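Local coordinates for Lysine/ornithine decarboxylase (Selenomonas ruminantium, PDB 5GJO), which decarboxylates L-lysine and L-ornithine with similar efficiency, using pyridoxal 5'-phosphate, to give cadaverine and putrescine, at residues N267-V272 / K344-E349. The protein carries 2 engineered substitutions. Sequence-based numbering, arbitrary orientation.
Sequences NLVTSV and KVLVTE
In the mixed beta sheet that accompanies the PLP-binding barrel of this class-II decarboxylase, strand 266-276 pairs antiparallel with strand 344-347, Leu268 facing Val347 and Thr270 facing Val345 as hydrogen-bonded pairs. Leu268 N reaches Val347 O at 2.7 Å, and Val347 N answers to Leu268 O at 2.8 Å. Farther along, Val345 N gives Thr270 O a 2.9 Å bond, while the return bond from Thr270 N to Val345 O stretches to 3.2 Å. Thr270 and Val345 lie side by side, their CG2 methyls 3.5 Å apart, and both touch Leu286 of strand 283-286. On the other face, which helix 9-18 covers through Val12, Leu346 CD1 swings back to 3.7 Å from Asn267 CB and also meets Val269 CG2. Lys344 bends at chi2 (77°) and again at chi4 (80°), curling NZ over to donate to Ser271 OG at 2.8 Å; NZ also bonds Gly342 O. A methionine in place of Lys344 would probably leave Ser271 OG and Gly342 O without this donor. Paired backbone bonds thus hold the strands in register, methyls meet on the Thr270/Val345 side, and the ammonium group joins Ser271 to the backbone just before strand 344-347, Ser271 OG carrying the link on to Thr21 OG1.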
ATOM      1  N   ASN A 267      -8.790  14.130  10.019  1.00 11.95           N
ATOM      2  CA  ASN A 267     -10.020  13.373   9.824  1.00 11.57           C
ATOM      3  C   ASN A 267     -10.118  13.026   8.337  1.00 11.37           C
ATOM      4  O   ASN A 267      -9.633  13.745   7.522  1.00 11.34           O
ATOM      5  CB  ASN A 267     -11.284  14.171  10.175  1.00 12.34           C
ATOM      6  CG  ASN A 267     -11.463  14.455  11.660  1.00 12.38           C
ATOM      7  OD1 ASN A 267     -12.442  15.068  12.048  1.00 10.70           O
ATOM      8  ND2 ASN A 267     -10.525  14.021  12.478  1.00 11.07           N
ATOM      9  N   LEU A 268     -10.738  11.901   8.028  1.00 10.13           N
ATOM     10  CA  LEU A 268     -11.123  11.536   6.674  1.00 10.68           C
ATOM     11  C   LEU A 268     -12.573  11.752   6.436  1.00 10.72           C
ATOM     12  O   LEU A 268     -13.457  11.322   7.276  1.00 11.59           O
ATOM     13  CB  LEU A 268     -10.847  10.061   6.396  1.00 11.55           C
ATOM     14  CG  LEU A 268     -11.316   9.507   5.075  1.00 13.57           C
ATOM     15  CD1 LEU A 268     -10.462  10.023   3.922  1.00 14.66           C
ATOM     16  CD2 LEU A 268     -11.151   7.981   5.194  1.00 13.73           C
ATOM     17  N   VAL A 269     -12.895  12.365   5.309  1.00 10.51           N
ATOM     18  CA  VAL A 269     -14.296  12.513   4.844  1.00 10.79           C
ATOM     19  C   VAL A 269     -14.472  11.700   3.561  1.00 11.72           C
ATOM     20  O   VAL A 269     -13.733  11.900   2.569  1.00 12.41           O
ATOM     21  CB  VAL A 269     -14.684  13.966   4.548  1.00 11.91           C
ATOM     22  CG1 VAL A 269     -16.159  14.058   4.197  1.00 13.14           C
ATOM     23  CG2 VAL A 269     -14.403  14.860   5.795  1.00 12.57           C
ATOM     24  N   THR A 270     -15.396  10.785   3.610  1.00 11.37           N
ATOM     25  CA  THR A 270     -15.645   9.849   2.517  1.00 12.05           C
ATOM     26  C   THR A 270     -17.124   9.728   2.263  1.00 12.91           C
ATOM     27  O   THR A 270     -17.933   9.770   3.220  1.00 15.71           O
ATOM     28  CB  THR A 270     -14.879   8.542   2.729  1.00 12.66           C
ATOM     29  OG1 THR A 270     -15.188   7.621   1.683  1.00 12.75           O
ATOM     30  CG2 THR A 270     -15.254   7.885   4.020  1.00 14.94           C
ATOM     31  N   SER A 271     -17.509   9.547   1.007  1.00 13.71           N
ATOM     32  CA  SER A 271     -18.939   9.393   0.652  1.00 13.31           C
ATOM     33  C   SER A 271     -19.326   7.933   0.455  1.00 14.87           C
ATOM     34  O   SER A 271     -18.526   7.120  -0.068  1.00 11.85           O
ATOM     35  CB  SER A 271     -19.272  10.120  -0.649  1.00 15.22           C
ATOM     36  OG  SER A 271     -19.083  11.503  -0.488  1.00 15.28           O
ATOM     37  N   VAL A 272     -20.581   7.668   0.784  1.00 13.10           N
ATOM     38  CA  VAL A 272     -21.287   6.438   0.357  1.00 14.74           C
ATOM     39  C   VAL A 272     -21.582   6.558  -1.152  1.00 13.20           C
ATOM     40  O   VAL A 272     -22.282   7.459  -1.619  1.00 13.94           O
ATOM     41  CB  VAL A 272     -22.614   6.196   1.153  1.00 14.41           C
ATOM     42  CG1 VAL A 272     -23.353   4.909   0.660  1.00 15.93           C
ATOM     43  CG2 VAL A 272     -22.279   6.148   2.622  1.00 14.67           C
ATOM     44  N   LYS A 344     -22.188  11.426   3.620  1.00 13.18           N
ATOM     45  CA  LYS A 344     -20.788  11.434   3.986  1.00 15.73           C
ATOM     46  C   LYS A 344     -20.645  10.809   5.355  1.00 15.81           C
ATOM     47  O   LYS A 344     -21.467  11.011   6.207  1.00 16.04           O
ATOM     48  CB  LYS A 344     -20.202  12.844   3.993  1.00 16.86           C
ATOM     49  CG  LYS A 344     -19.990  13.437   2.611  1.00 22.25           C
ATOM     50  CD  LYS A 344     -21.310  13.891   2.040  1.00 26.12           C
ATOM     51  CE  LYS A 344     -21.160  14.443   0.644  1.00 34.11           C
ATOM     52  NZ  LYS A 344     -21.065  13.416  -0.432  1.00 37.01           N
ATOM     53  N   VAL A 345     -19.598  10.028   5.519  1.00 12.81           N
ATOM     54  CA  VAL A 345     -19.183   9.550   6.812  1.00 14.27           C
ATOM     55  C   VAL A 345     -17.843  10.156   7.169  1.00 13.30           C
ATOM     56  O   VAL A 345     -17.077  10.658   6.279  1.00 13.76           O
ATOM     57  CB  VAL A 345     -19.123   7.992   6.916  1.00 13.38           C
ATOM     58  CG1 VAL A 345     -20.518   7.425   6.689  1.00 16.82           C
ATOM     59  CG2 VAL A 345     -18.080   7.369   6.020  1.00 14.07           C
ATOM     60  N   LEU A 346     -17.571  10.090   8.466  1.00 12.92           N
ATOM     61  CA  LEU A 346     -16.360  10.717   9.019  1.00 12.01           C
ATOM     62  C   LEU A 346     -15.502   9.752   9.774  1.00 11.52           C
ATOM     63  O   LEU A 346     -16.001   9.045  10.636  1.00 12.35           O
ATOM     64  CB  LEU A 346     -16.751  11.900   9.911  1.00 11.75           C
ATOM     65  CG  LEU A 346     -15.637  12.678  10.637  1.00 13.06           C
ATOM     66  CD1 LEU A 346     -14.869  13.564   9.679  1.00 13.92           C
ATOM     67  CD2 LEU A 346     -16.166  13.524  11.850  1.00 13.42           C
ATOM     68  N   VAL A 347     -14.186   9.733   9.486  1.00 12.26           N
ATOM     69  CA  VAL A 347     -13.286   8.917  10.238  1.00 10.89           C
ATOM     70  C   VAL A 347     -12.274   9.819  10.965  1.00 11.60           C
ATOM     71  O   VAL A 347     -11.591  10.679  10.322  1.00 11.86           O
ATOM     72  CB  VAL A 347     -12.519   7.891   9.373  1.00 11.25           C
ATOM     73  CG1 VAL A 347     -11.712   6.933  10.239  1.00 11.77           C
ATOM     74  CG2 VAL A 347     -13.503   7.100   8.561  1.00 12.59           C
ATOM     75  N   THR A 348     -12.185   9.659  12.277  1.00 10.30           N
ATOM     76  CA  THR A 348     -11.366  10.561  13.153  1.00 10.64           C
ATOM     77  C   THR A 348     -10.022   9.887  13.451  1.00 11.13           C
ATOM     78  O   THR A 348      -9.882   8.690  13.157  1.00 11.70           O
ATOM     79  CB  THR A 348     -12.079  11.050  14.428  1.00 12.16           C
ATOM     80  OG1 THR A 348     -12.578   9.916  15.217  1.00 14.42           O
ATOM     81  CG2 THR A 348     -13.177  11.954  14.028  1.00 12.78           C
ATOM     82  N   GLU A 349      -9.073  10.616  14.037  1.00 10.20           N
ATOM     83  CA  GLU A 349      -7.783  10.055  14.432  1.00 11.14           C
ATOM     84  C   GLU A 349      -7.138   9.277  13.262  1.00 12.07           C
ATOM     85  O   GLU A 349      -6.639   8.138  13.459  1.00 11.04           O
ATOM     86  CB  GLU A 349      -7.905   9.181  15.703  1.00 12.07           C
ATOM     87  CG  GLU A 349      -8.306  10.009  16.973  1.00 14.19           C
ATOM     88  CD  GLU A 349      -9.770  10.340  17.039  1.00 15.97           C
ATOM     89  OE1 GLU A 349     -10.635   9.455  16.944  1.00 15.72           O
ATOM     90  OE2 GLU A 349     -10.118  11.521  17.181  1.00 17.76           O
TER